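Local coordinates for protein putative phosphatase (Bacteroides thetaiotaomicron, PDB 3KYA) that is of unproven activity but is named a putative phosphatase, binds zinc ions and joins an IPT/TIG domain to what appears to be a beta-propeller, at residues C69-G74 with F99-K104; K103-G108 with R469-E474; N400-K405 with V412-G417; R444-L449 with F458-Q463. One frame throughout, in Å; residues are numbered along the deposited sequence. Where two conformers were deposited one is given.

Contact 1: C69-G74 with F99-K104; sequences CFVPSG and FSYEKK. With EDO (1,2-ethanediol), chain D; EDO (1,2-ethanediol), chain C.
Tyr101 and Phe99 reach from the 99-104 segment to the loop that follows Cys69-Phe70, and Val71 is the side chain they meet. Its CG2 approaches the far end of the Phe99 ring, 3.8 Å from Phe99 CZ, and meets that ring alone, whereas Val71 CG1, placed opposite the backbone nitrogen (chi1 175°), reaches both rings, 4.0 Å from Phe99 CE2 and, near the edge of the other ring, 4.1 Å from Tyr101 CD1. Further along that ring the carbonyl oxygen of Pro72 lies 3.6 Å from Tyr101 CE1. All of this belongs to the IPT/TIG domain, an immunoglobulin-like fold of the E-set group, in which Phe99 also packs on Phe23 and Leu34 while Tyr101 meets Phe76 edge to face. At the polar end, Gly74 N donates a nearly straight hydrogen bond of 2.9 Å to Tyr101 OH. The same hydroxyl is bonded to Glu474, near the other end of the chain, and with Gly74 as its donor it presumably offers its own proton to that carboxylate. Beside the loop, a 1,2-ethanediol molecule, probably from the crystallisation liquor, takes a hydrogen bond from Ser73 N through its O1.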
loop_
_atom_site.group_PDB
_atom_site.type_symbol
_atom_site.label_atom_id
_atom_site.label_comp_id
_atom_site.label_asym_id
_atom_site.label_seq_id
_atom_site.Cartn_x
_atom_site.Cartn_y
_atom_site.Cartn_z
ATOM N N CYS A 69 -9.052 -0.966 -24.881
ATOM C CA CYS A 69 -8.966 -2.407 -24.646
ATOM C C CYS A 69 -8.108 -2.689 -23.413
ATOM O O CYS A 69 -7.498 -1.773 -22.831
ATOM C CB CYS A 69 -8.382 -3.105 -25.874
ATOM S SG CYS A 69 -6.641 -2.696 -26.185
ATOM N N PHE A 70 -8.094 -3.943 -22.978
ATOM C CA PHE A 70 -7.235 -4.364 -21.870
ATOM C C PHE A 70 -6.025 -5.106 -22.402
ATOM O O PHE A 70 -6.157 -5.979 -23.275
ATOM C CB PHE A 70 -7.969 -5.313 -20.921
ATOM C CG PHE A 70 -8.986 -4.638 -20.044
ATOM C CD1 PHE A 70 -8.579 -3.744 -19.061
ATOM C CD2 PHE A 70 -10.342 -4.934 -20.162
ATOM C CE1 PHE A 70 -9.515 -3.133 -18.226
ATOM C CE2 PHE A 70 -11.288 -4.323 -19.324
ATOM C CZ PHE A 70 -10.871 -3.431 -18.363
ATOM N N VAL A 71 -4.846 -4.796 -21.864
ATOM C CA VAL A 71 -3.628 -5.504 -22.256
ATOM C C VAL A 71 -3.695 -6.955 -21.763
ATOM O O VAL A 71 -3.867 -7.208 -20.577
ATOM C CB VAL A 71 -2.371 -4.829 -21.693
ATOM C CG1 VAL A 71 -1.105 -5.651 -21.994
ATOM C CG2 VAL A 71 -2.255 -3.389 -22.243
ATOM N N PRO A 72 -3.537 -7.921 -22.673
ATOM C CA PRO A 72 -3.640 -9.312 -22.231
ATOM C C PRO A 72 -2.382 -9.855 -21.566
ATOM O O PRO A 72 -1.264 -9.361 -21.829
ATOM C CB PRO A 72 -3.893 -10.079 -23.529
ATOM C CG PRO A 72 -3.544 -9.159 -24.645
ATOM C CD PRO A 72 -3.374 -7.786 -24.133
ATOM N N SER A 73 -2.563 -10.852 -20.706
ATOM C CA SER A 73 -1.433 -11.553 -20.122
ATOM C C SER A 73 -0.592 -12.185 -21.235
ATOM O O SER A 73 -1.128 -12.745 -22.198
ATOM C CB SER A 73 -1.917 -12.656 -19.176
ATOM O OG SER A 73 -2.527 -12.103 -18.025
ATOM N N GLY A 74 0.733 -12.091 -21.113
ATOM C CA GLY A 74 1.630 -12.710 -22.071
ATOM C C GLY A 74 1.777 -12.018 -23.420
ATOM O O GLY A 74 2.140 -12.668 -24.390
ATOM N N PHE A 99 3.949 -1.909 -28.298
ATOM C CA PHE A 99 3.671 -1.590 -26.904
ATOM C C PHE A 99 4.771 -2.236 -26.071
ATOM O O PHE A 99 5.201 -3.333 -26.387
ATOM C CB PHE A 99 2.300 -2.158 -26.516
ATOM C CG PHE A 99 1.928 -1.967 -25.072
ATOM C CD1 PHE A 99 1.448 -0.749 -24.613
ATOM C CD2 PHE A 99 1.982 -3.028 -24.190
ATOM C CE1 PHE A 99 1.076 -0.582 -23.289
ATOM C CE2 PHE A 99 1.613 -2.873 -22.871
ATOM C CZ PHE A 99 1.161 -1.640 -22.416
ATOM N N SER A 100 5.239 -1.568 -25.023
ATOM C CA SER A 100 6.293 -2.136 -24.193
ATOM C C SER A 100 5.656 -2.899 -23.026
ATOM O O SER A 100 5.230 -2.304 -22.029
ATOM C CB SER A 100 7.254 -1.057 -23.709
ATOM O OG SER A 100 8.290 -1.659 -22.970
ATOM N N TYR A 101 5.574 -4.221 -23.191
ATOM C CA TYR A 101 4.954 -5.114 -22.212
ATOM C C TYR A 101 5.845 -5.326 -20.996
ATOM O O TYR A 101 6.990 -5.774 -21.128
ATOM C CB TYR A 101 4.616 -6.455 -22.877
ATOM C CG TYR A 101 3.959 -7.455 -21.947
ATOM C CD1 TYR A 101 2.589 -7.374 -21.667
ATOM C CD2 TYR A 101 4.696 -8.472 -21.342
ATOM C CE1 TYR A 101 1.974 -8.266 -20.798
ATOM C CE2 TYR A 101 4.076 -9.385 -20.468
ATOM C CZ TYR A 101 2.719 -9.271 -20.203
ATOM O OH TYR A 101 2.093 -10.174 -19.349
ATOM N N GLU A 102 5.317 -5.005 -19.815
ATOM C CA GLU A 102 6.045 -5.156 -18.565
ATOM C C GLU A 102 5.671 -6.511 -17.945
ATOM O O GLU A 102 4.513 -6.742 -17.562
ATOM C CB GLU A 102 5.709 -4.026 -17.598
ATOM C CG GLU A 102 6.121 -2.637 -18.094
ATOM C CD GLU A 102 5.614 -1.508 -17.199
ATOM O OE1 GLU A 102 4.653 -1.725 -16.417
ATOM O OE2 GLU A 102 6.168 -0.395 -17.300
ATOM N N LYS A 103 6.662 -7.387 -17.838
ATOM C CA LYS A 103 6.434 -8.739 -17.339
ATOM C C LYS A 103 6.114 -8.750 -15.852
ATOM O O LYS A 103 6.620 -7.918 -15.096
ATOM C CB LYS A 103 7.647 -9.629 -17.623
ATOM C CG LYS A 103 7.919 -9.811 -19.111
ATOM C CD LYS A 103 8.982 -10.870 -19.379
ATOM C CE LYS A 103 10.364 -10.420 -18.975
ATOM N NZ LYS A 103 10.834 -9.280 -19.815
ATOM N N LYS A 104 5.292 -9.714 -15.447
ATOM C CA LYS A 104 4.918 -9.886 -14.046
ATOM C C LYS A 104 5.257 -11.273 -13.506
ATOM O O LYS A 104 5.434 -12.230 -14.258
ATOM C CB LYS A 104 3.406 -9.655 -13.872
ATOM C CG LYS A 104 2.977 -8.204 -14.000
ATOM C CD LYS A 104 1.454 -8.054 -13.923
ATOM C CE LYS A 104 1.047 -6.590 -13.953
ATOM N NZ LYS A 104 -0.443 -6.442 -14.044
HETATM C C1 EDO D . -5.784 -10.679 -18.966
HETATM O O1 EDO D . -5.405 -11.388 -20.158
HETATM C C2 EDO D . -6.339 -9.296 -19.274
HETATM O O2 EDO D . -7.520 -9.398 -20.069
HETATM C C1 EDO C . 1.193 -11.949 -16.343
HETATM O O1 EDO C . 0.881 -12.820 -17.436
HETATM C C2 EDO C . 0.119 -12.032 -15.272
HETATM O O2 EDO C . -1.087 -11.430 -15.750
#

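Contact 2: K103-G108 with R469-E474; sequences KKMVVG and RTISME. With EDO (1,2-ethanediol), chain C.
Residues Met105-Gly108 run antiparallel to Arg469-Met473, the short axes 4.3 Å apart at an angle of 151°, with Val106-Ser472 and Gly108-Thr470 as hydrogen-bonded pairs. The side chains then reinforce both ends. At one, Glu474 continues the ladder by giving its N-H to Lys104 O; its CG sits between the backbone N and the carbonyl carbon (chi1 59°), which turns the carboxylate back so that OE2 accepts Lys104 N at 3.0 Å on its anti side. A lysine in place of Glu474 would probably leave Lys104 N and the hydroxyl of Tyr101 without their shared acceptor. At the other end Gly108 O is gripped from opposite faces of its plane, by Thr470 N at 2.9 Å and by Arg469 NE at 3.3 Å. The bent arginine also lays NH2 3.4 Å from Val107 CG1. A water bridges Val106 O, Thr470 OG1 and Ser472 OG on one side of the pair; on the other, the selenomethionine methyl CE of Met105 lies 4.0 Å from Ile471 CG2. Arg469 is paired further with Asp434 and Asp462, and within the sheet strand 105-110 is flanked by 435-436, strand 467-473 by 457-462.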
loop_
_atom_site.group_PDB
_atom_site.type_symbol
_atom_site.label_atom_id
_atom_site.label_comp_id
_atom_site.label_asym_id
_atom_site.label_seq_id
_atom_site.Cartn_x
_atom_site.Cartn_y
_atom_site.Cartn_z
ATOM N N LYS A 103 6.662 -7.387 -17.838
ATOM C CA LYS A 103 6.434 -8.739 -17.339
ATOM C C LYS A 103 6.114 -8.750 -15.852
ATOM O O LYS A 103 6.620 -7.918 -15.096
ATOM C CB LYS A 103 7.647 -9.629 -17.623
ATOM C CG LYS A 103 7.919 -9.811 -19.111
ATOM C CD LYS A 103 8.982 -10.870 -19.379
ATOM C CE LYS A 103 10.364 -10.420 -18.975
ATOM N NZ LYS A 103 10.834 -9.280 -19.815
ATOM N N LYS A 104 5.292 -9.714 -15.447
ATOM C CA LYS A 104 4.918 -9.886 -14.046
ATOM C C LYS A 104 5.257 -11.273 -13.506
ATOM O O LYS A 104 5.434 -12.230 -14.258
ATOM C CB LYS A 104 3.406 -9.655 -13.872
ATOM C CG LYS A 104 2.977 -8.204 -14.000
ATOM C CD LYS A 104 1.454 -8.054 -13.923
ATOM C CE LYS A 104 1.047 -6.590 -13.953
ATOM N NZ LYS A 104 -0.443 -6.442 -14.044
HETATM N N MSE A 105 5.337 -11.361 -12.185
HETATM C CA MSE A 105 5.485 -12.639 -11.511
HETATM C C MSE A 105 4.207 -13.452 -11.780
HETATM O O MSE A 105 3.090 -12.896 -11.848
HETATM C CB MSE A 105 5.686 -12.439 -10.008
HETATM C CG MSE A 105 6.958 -11.699 -9.641
HETATM SE SE MSE A 105 8.513 -12.839 -9.790
HETATM C CE MSE A 105 8.581 -13.618 -8.015
ATOM N N VAL A 106 4.370 -14.759 -11.953
ATOM C CA VAL A 106 3.246 -15.652 -12.192
ATOM C C VAL A 106 3.416 -16.960 -11.414
ATOM O O VAL A 106 4.539 -17.368 -11.117
ATOM C CB VAL A 106 3.055 -15.970 -13.698
ATOM C CG1 VAL A 106 2.646 -14.701 -14.472
ATOM C CG2 VAL A 106 4.318 -16.625 -14.322
ATOM N N VAL A 107 2.302 -17.611 -11.088
ATOM C CA VAL A 107 2.359 -18.908 -10.413
ATOM C C VAL A 107 2.471 -19.988 -11.498
ATOM O O VAL A 107 1.839 -19.885 -12.543
ATOM C CB VAL A 107 1.136 -19.161 -9.526
ATOM C CG1 VAL A 107 1.241 -20.524 -8.815
ATOM C CG2 VAL A 107 0.981 -18.035 -8.494
ATOM N N GLY A 108 3.309 -20.986 -11.248
ATOM C CA GLY A 108 3.496 -22.132 -12.154
ATOM C C GLY A 108 3.453 -23.426 -11.365
ATOM O O GLY A 108 3.364 -23.399 -10.133
ATOM N N ARG A 469 4.772 -25.810 -6.494
ATOM C CA ARG A 469 4.434 -24.677 -7.345
ATOM C C ARG A 469 5.602 -23.696 -7.355
ATOM O O ARG A 469 6.475 -23.747 -6.486
ATOM C CB ARG A 469 3.192 -23.946 -6.832
ATOM C CG ARG A 469 1.996 -24.813 -6.521
ATOM C CD ARG A 469 1.351 -25.393 -7.744
ATOM N NE ARG A 469 0.668 -24.400 -8.571
ATOM C CZ ARG A 469 -0.550 -23.915 -8.336
ATOM N NH1 ARG A 469 -1.250 -24.292 -7.267
ATOM N NH2 ARG A 469 -1.077 -23.039 -9.187
ATOM N N THR A 470 5.631 -22.834 -8.361
ATOM C CA THR A 470 6.639 -21.800 -8.452
ATOM C C THR A 470 5.966 -20.441 -8.532
ATOM O O THR A 470 4.825 -20.344 -8.975
ATOM C CB THR A 470 7.529 -21.949 -9.712
ATOM O OG1 THR A 470 6.714 -21.960 -10.890
ATOM C CG2 THR A 470 8.348 -23.233 -9.649
ATOM N N ILE A 471 6.658 -19.405 -8.065
ATOM C CA ILE A 471 6.233 -18.024 -8.304
ATOM C C ILE A 471 7.485 -17.385 -8.864
ATOM O O ILE A 471 8.504 -17.286 -8.168
ATOM C CB ILE A 471 5.754 -17.277 -7.074
ATOM C CG1 ILE A 471 4.629 -18.062 -6.395
ATOM C CG2 ILE A 471 5.285 -15.863 -7.499
ATOM C CD1 ILE A 471 4.126 -17.456 -5.056
ATOM N N SER A 472 7.419 -16.975 -10.125
ATOM C CA SER A 472 8.586 -16.439 -10.823
ATOM C C SER A 472 8.152 -15.581 -11.992
ATOM O O SER A 472 6.987 -15.620 -12.395
ATOM C CB SER A 472 9.460 -17.581 -11.339
ATOM O OG SER A 472 8.739 -18.407 -12.226
HETATM N N MSE A 473 9.107 -14.855 -12.572
HETATM C CA MSE A 473 8.824 -13.956 -13.695
HETATM C C MSE A 473 8.349 -14.730 -14.915
HETATM O O MSE A 473 8.975 -15.715 -15.311
HETATM C CB MSE A 473 10.074 -13.154 -14.077
HETATM C CG MSE A 473 10.556 -12.187 -13.017
HETATM SE SE MSE A 473 9.221 -10.848 -12.648
HETATM C CE MSE A 473 9.094 -10.147 -14.458
ATOM N N GLU A 474 7.247 -14.298 -15.528
ATOM C CA GLU A 474 6.775 -14.981 -16.734
ATOM C C GLU A 474 7.843 -14.896 -17.841
ATOM O O GLU A 474 8.629 -13.952 -17.879
ATOM C CB GLU A 474 5.449 -14.409 -17.228
ATOM C CG GLU A 474 5.500 -12.943 -17.562
ATOM C CD GLU A 474 4.150 -12.379 -17.954
ATOM O OE1 GLU A 474 3.336 -13.100 -18.571
ATOM O OE2 GLU A 474 3.924 -11.192 -17.668
HETATM C C1 EDO C . 1.193 -11.949 -16.343
HETATM O O1 EDO C . 0.881 -12.820 -17.436
HETATM C C2 EDO C . 0.119 -12.032 -15.272
HETATM O O2 EDO C . -1.087 -11.430 -15.750
HETATM O O HOH W 1 6.248 -19.409 -11.940
#

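Contact 3: N400-K405 with V412-G417; sequences NFCVRK and VSTYAG
Arg404 and Val412 cross with the methyl CG1 of the valine over one face of the guanidinium group, 3.4 Å from Arg404 NH2. Bends at chi2 and chi3 fold the arginine across toward the facing strand, where its edge meets Ser413 O in a weak bond from NE; salt bridges to Asp363 and Asp397 hold the rest of the group. Val403 and Tyr415 instead run alongside each other in a common direction, with Val403 CG1 at the edge of the ring, 4.0 Å from Tyr415 CD2. The hairpin of strands 402-406 and 412-415 forms one margin of a four-stranded antiparallel sheet, consistent with a propeller blade, and carries a classic beta bulge: Tyr415 and Ala416 both stand opposite Val403. Tyr415 N donates to Val403 O at 2.8 Å. Ala416 N donates to Val403 O as well, at 3.3 Å. Beyond the bulge, the extended Lys405 runs past Ser413, its CB 3.5 Å from Ser413 OG. Thr414 shares the arginine's side of the sheet and turns its hydroxyl to Tyr361 and Asp363.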
loop_
_atom_site.group_PDB
_atom_site.type_symbol
_atom_site.label_atom_id
_atom_site.label_comp_id
_atom_site.label_asym_id
_atom_site.label_seq_id
_atom_site.Cartn_x
_atom_site.Cartn_y
_atom_site.Cartn_z
ATOM N N ASN A 400 -6.142 -20.682 4.193
ATOM C CA ASN A 400 -6.618 -19.600 3.325
ATOM C C ASN A 400 -6.061 -19.732 1.899
ATOM O O ASN A 400 -6.278 -18.855 1.074
ATOM C CB ASN A 400 -6.302 -18.234 3.921
ATOM C CG ASN A 400 -7.128 -17.942 5.154
ATOM O OD1 ASN A 400 -8.288 -18.354 5.241
ATOM N ND2 ASN A 400 -6.537 -17.240 6.121
ATOM N N PHE A 401 -5.339 -20.818 1.626
ATOM C CA PHE A 401 -4.894 -21.157 0.272
ATOM C C PHE A 401 -4.129 -20.046 -0.457
ATOM O O PHE A 401 -4.342 -19.811 -1.657
ATOM C CB PHE A 401 -6.119 -21.554 -0.566
ATOM C CG PHE A 401 -7.182 -22.328 0.212
ATOM C CD1 PHE A 401 -6.901 -23.570 0.770
ATOM C CD2 PHE A 401 -8.464 -21.814 0.344
ATOM C CE1 PHE A 401 -7.879 -24.278 1.470
ATOM C CE2 PHE A 401 -9.459 -22.507 1.042
ATOM C CZ PHE A 401 -9.174 -23.749 1.602
ATOM N N CYS A 402 -3.228 -19.375 0.250
ATOM C CA CYS A 402 -2.478 -18.278 -0.351
ATOM C C CYS A 402 -1.146 -17.980 0.342
ATOM O O CYS A 402 -0.854 -18.489 1.426
ATOM C CB CYS A 402 -3.353 -17.023 -0.345
ATOM S SG CYS A 402 -3.797 -16.433 1.314
ATOM N N VAL A 403 -0.345 -17.169 -0.337
ATOM C CA VAL A 403 0.887 -16.623 0.200
ATOM C C VAL A 403 0.542 -15.197 0.653
ATOM O O VAL A 403 -0.025 -14.415 -0.134
ATOM C CB VAL A 403 2.010 -16.561 -0.854
ATOM C CG1 VAL A 403 3.267 -15.920 -0.264
ATOM C CG2 VAL A 403 2.334 -17.970 -1.419
ATOM N N ARG A 404 0.826 -14.872 1.912
ATOM C CA ARG A 404 0.602 -13.521 2.466
ATOM C C ARG A 404 1.954 -12.811 2.625
ATOM O O ARG A 404 3.012 -13.465 2.703
ATOM C CB ARG A 404 -0.077 -13.558 3.847
ATOM C CG ARG A 404 -1.300 -14.441 4.028
ATOM C CD ARG A 404 -2.620 -13.877 3.522
ATOM N NE ARG A 404 -3.140 -12.713 4.253
ATOM C CZ ARG A 404 -3.841 -12.753 5.394
ATOM N NH1 ARG A 404 -4.085 -13.901 6.018
ATOM N NH2 ARG A 404 -4.280 -11.611 5.941
ATOM N N LYS A 405 1.907 -11.480 2.680
ATOM C CA LYS A 405 3.066 -10.620 2.848
ATOM C C LYS A 405 2.890 -9.799 4.126
ATOM O O LYS A 405 1.784 -9.338 4.414
ATOM C CB LYS A 405 3.196 -9.664 1.655
ATOM C CG LYS A 405 4.348 -8.665 1.747
ATOM C CD LYS A 405 4.309 -7.696 0.574
ATOM C CE LYS A 405 5.225 -6.519 0.768
ATOM N NZ LYS A 405 5.030 -5.481 -0.306
ATOM N N VAL A 412 -0.326 -6.635 6.862
ATOM C CA VAL A 412 -0.505 -7.923 6.218
ATOM C C VAL A 412 -1.362 -7.772 4.961
ATOM O O VAL A 412 -2.437 -7.170 4.990
ATOM C CB VAL A 412 -1.153 -8.957 7.152
ATOM C CG1 VAL A 412 -1.186 -10.359 6.474
ATOM C CG2 VAL A 412 -0.406 -9.015 8.491
ATOM N N SER A 413 -0.867 -8.337 3.859
ATOM C CA SER A 413 -1.574 -8.331 2.581
ATOM C C SER A 413 -1.555 -9.742 1.965
ATOM O O SER A 413 -0.972 -10.673 2.541
ATOM C CB SER A 413 -0.943 -7.316 1.627
ATOM O OG SER A 413 0.413 -7.624 1.374
ATOM N N THR A 414 -2.224 -9.898 0.826
ATOM C CA THR A 414 -2.260 -11.173 0.128
ATOM C C THR A 414 -1.425 -11.001 -1.128
ATOM O O THR A 414 -1.703 -10.114 -1.942
ATOM C CB THR A 414 -3.687 -11.619 -0.193
ATOM O OG1 THR A 414 -4.407 -11.801 1.032
ATOM C CG2 THR A 414 -3.686 -12.944 -0.951
ATOM N N TYR A 415 -0.395 -11.838 -1.273
ATOM C CA TYR A 415 0.552 -11.737 -2.392
ATOM C C TYR A 415 0.175 -12.578 -3.597
ATOM O O TYR A 415 0.244 -12.099 -4.742
ATOM C CB TYR A 415 1.957 -12.135 -1.911
ATOM C CG TYR A 415 3.025 -12.181 -2.991
ATOM C CD1 TYR A 415 3.401 -11.027 -3.681
ATOM C CD2 TYR A 415 3.684 -13.370 -3.292
ATOM C CE1 TYR A 415 4.398 -11.068 -4.663
ATOM C CE2 TYR A 415 4.671 -13.417 -4.262
ATOM C CZ TYR A 415 5.023 -12.267 -4.941
ATOM O OH TYR A 415 6.008 -12.316 -5.911
ATOM N N ALA A 416 -0.230 -13.824 -3.344
ATOM C CA ALA A 416 -0.536 -14.764 -4.410
ATOM C C ALA A 416 -1.580 -15.771 -3.962
ATOM O O ALA A 416 -1.535 -16.277 -2.829
ATOM C CB ALA A 416 0.754 -15.486 -4.863
ATOM N N GLY A 417 -2.508 -16.067 -4.862
ATOM C CA GLY A 417 -3.572 -17.031 -4.612
ATOM C C GLY A 417 -4.941 -16.388 -4.541
ATOM O O GLY A 417 -5.068 -15.153 -4.639
HETATM O O HOH W 2 1.877 -6.234 3.224
#

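Contact 4: R444-L449 with F458-Q463; sequences RDVSGL and FYVHDQ
Leu449 fits its CD1 methyl between two neighbours on the facing strand, 3.7 Å from Val460 CG2 and 3.9 Å from Phe458 CD2. Val460 lies beside the leucine and pushes its other methyl, CG1, to within 3.8 Å of Val446 CG1, so the branches interlock in a row that Val396 of strand 391-397 covers. On the reverse side the bump belongs to His461, whose CB settles 3.8 Å from Gly448 CA in the hollow left by the absent side chain; a beta carbon there would collide with it. At the hairpin's open end Asp462, its CG swung opposite the backbone N (chi1 -171°), accepts Arg444 N on the syn side of OD2 at 3.2 Å. The same carboxylate receives Gly465 N and pairs with Arg469, so a leucine in its place would probably leave both amides without an acceptor and the arginine short of one counter-charge. Opposite His461 the first strand fits two residues, Ser447 and Gly448, a classic beta bulge in a hairpin consistent with a propeller blade.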
loop_
_atom_site.group_PDB
_atom_site.type_symbol
_atom_site.label_atom_id
_atom_site.label_comp_id
_atom_site.label_asym_id
_atom_site.label_seq_id
_atom_site.Cartn_x
_atom_site.Cartn_y
_atom_site.Cartn_z
ATOM N N ARG A 444 -4.256 -24.993 -3.097
ATOM C CA ARG A 444 -5.078 -25.689 -2.102
ATOM C C ARG A 444 -4.273 -25.478 -0.811
ATOM O O ARG A 444 -3.546 -24.475 -0.716
ATOM C CB ARG A 444 -5.354 -27.150 -2.477
ATOM C CG ARG A 444 -6.076 -27.277 -3.828
ATOM C CD ARG A 444 -6.613 -28.651 -4.117
ATOM N NE ARG A 444 -7.717 -28.977 -3.219
ATOM C CZ ARG A 444 -8.572 -29.973 -3.397
ATOM N NH1 ARG A 444 -8.470 -30.776 -4.448
ATOM N NH2 ARG A 444 -9.535 -30.163 -2.513
ATOM N N ASP A 445 -4.389 -26.349 0.192
ATOM C CA ASP A 445 -3.632 -26.137 1.447
ATOM C C ASP A 445 -2.114 -26.008 1.180
ATOM O O ASP A 445 -1.502 -26.918 0.621
ATOM C CB ASP A 445 -3.869 -27.268 2.450
ATOM C CG ASP A 445 -5.341 -27.497 2.763
ATOM O OD1 ASP A 445 -6.172 -27.595 1.811
ATOM O OD2 ASP A 445 -5.647 -27.628 3.973
ATOM N N VAL A 446 -1.518 -24.897 1.605
ATOM C CA VAL A 446 -0.089 -24.608 1.381
ATOM C C VAL A 446 0.690 -24.611 2.698
ATOM O O VAL A 446 0.349 -23.885 3.627
ATOM C CB VAL A 446 0.113 -23.269 0.608
ATOM C CG1 VAL A 446 -0.114 -23.478 -0.892
ATOM C CG2 VAL A 446 -0.794 -22.152 1.171
ATOM N N SER A 447 1.764 -25.398 2.748
ATOM C CA SER A 447 2.537 -25.610 3.989
ATOM C C SER A 447 4.022 -25.225 3.944
ATOM O O SER A 447 4.593 -24.854 4.972
ATOM C CB SER A 447 2.423 -27.094 4.401
ATOM O OG SER A 447 2.886 -27.957 3.360
ATOM N N GLY A 448 4.638 -25.337 2.772
ATOM C CA GLY A 448 6.065 -25.061 2.589
ATOM C C GLY A 448 6.333 -23.897 1.652
ATOM O O GLY A 448 5.556 -23.648 0.718
ATOM N N LEU A 449 7.438 -23.192 1.902
ATOM C CA LEU A 449 7.812 -22.013 1.132
ATOM C C LEU A 449 9.297 -21.711 1.257
ATOM O O LEU A 449 9.849 -21.722 2.370
ATOM C CB LEU A 449 7.026 -20.781 1.636
ATOM C CG LEU A 449 7.172 -19.476 0.853
ATOM C CD1 LEU A 449 6.525 -19.609 -0.517
ATOM C CD2 LEU A 449 6.558 -18.271 1.631
ATOM N N PHE A 458 10.103 -18.080 -5.849
ATOM C CA PHE A 458 9.639 -18.869 -4.741
ATOM C C PHE A 458 9.293 -20.273 -5.208
ATOM O O PHE A 458 8.855 -20.462 -6.345
ATOM C CB PHE A 458 8.321 -18.317 -4.173
ATOM C CG PHE A 458 8.400 -16.932 -3.570
ATOM C CD1 PHE A 458 8.225 -15.795 -4.356
ATOM C CD2 PHE A 458 8.534 -16.778 -2.193
ATOM C CE1 PHE A 458 8.245 -14.523 -3.781
ATOM C CE2 PHE A 458 8.551 -15.517 -1.608
ATOM C CZ PHE A 458 8.405 -14.386 -2.399
ATOM N N TYR A 459 9.514 -21.248 -4.326
ATOM C CA TYR A 459 8.974 -22.594 -4.492
ATOM C C TYR A 459 7.982 -22.772 -3.345
ATOM O O TYR A 459 8.269 -22.416 -2.197
ATOM C CB TYR A 459 10.043 -23.683 -4.440
ATOM C CG TYR A 459 10.956 -23.617 -5.623
ATOM C CD1 TYR A 459 10.644 -24.285 -6.796
ATOM C CD2 TYR A 459 12.119 -22.856 -5.586
ATOM C CE1 TYR A 459 11.467 -24.211 -7.896
ATOM C CE2 TYR A 459 12.962 -22.798 -6.671
ATOM C CZ TYR A 459 12.625 -23.468 -7.826
ATOM O OH TYR A 459 13.441 -23.405 -8.927
ATOM N N VAL A 460 6.820 -23.331 -3.660
ATOM C CA VAL A 460 5.751 -23.496 -2.706
ATOM C C VAL A 460 5.317 -24.948 -2.640
ATOM O O VAL A 460 5.124 -25.566 -3.676
ATOM C CB VAL A 460 4.523 -22.691 -3.155
ATOM C CG1 VAL A 460 3.407 -22.810 -2.121
ATOM C CG2 VAL A 460 4.904 -21.215 -3.426
ATOM N N HIS A 461 5.138 -25.489 -1.436
ATOM C CA HIS A 461 4.617 -26.832 -1.289
ATOM C C HIS A 461 3.108 -26.768 -1.081
ATOM O O HIS A 461 2.634 -26.349 -0.008
ATOM C CB HIS A 461 5.295 -27.587 -0.148
ATOM C CG HIS A 461 4.709 -28.939 0.101
ATOM N ND1 HIS A 461 4.549 -29.465 1.371
ATOM C CD2 HIS A 461 4.159 -29.838 -0.751
ATOM C CE1 HIS A 461 3.987 -30.657 1.277
ATOM N NE2 HIS A 461 3.722 -30.901 0.005
ATOM N N ASP A 462 2.370 -27.164 -2.121
ATOM C CA ASP A 462 0.908 -27.167 -2.118
ATOM C C ASP A 462 0.525 -28.596 -1.688
ATOM O O ASP A 462 0.415 -29.518 -2.496
ATOM C CB ASP A 462 0.407 -26.769 -3.500
ATOM C CG ASP A 462 -1.085 -26.518 -3.559
ATOM O OD1 ASP A 462 -1.837 -27.096 -2.760
ATOM O OD2 ASP A 462 -1.502 -25.763 -4.467
ATOM N N GLN A 463 0.399 -28.740 -0.374
ATOM C CA GLN A 463 0.139 -30.027 0.270
ATOM C C GLN A 463 -1.075 -30.773 -0.260
ATOM O O GLN A 463 -0.976 -31.967 -0.532
ATOM C CB GLN A 463 -0.045 -29.840 1.781
ATOM C CG GLN A 463 -0.247 -31.132 2.555
ATOM C CD GLN A 463 -0.968 -30.906 3.873
ATOM O OE1 GLN A 463 -1.144 -29.765 4.309
ATOM N NE2 GLN A 463 -1.392 -31.986 4.511
#

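In the fold
From the N terminus, contact 1 closes first, a short loop of 24 residues within the IPT/TIG domain. Its second segment overlaps the first of contact 2 at Lys103 and Lys104, so the chain passes straight from that domain into the probable propeller. Contact 2 then waits 360 residues for its partner: pairing strand 105-110 with 467-473 joins the two ends of what appears to be a six-bladed ring, the usual closure of a beta-propeller. Contacts 3 and 4, both hairpins, follow in series inside that long loop. Contact 4 shares the closing sheet, next to strand 467-473, while contact 3 edges the preceding one and packs on contacts 2 and 4 through Tyr415 and Phe401.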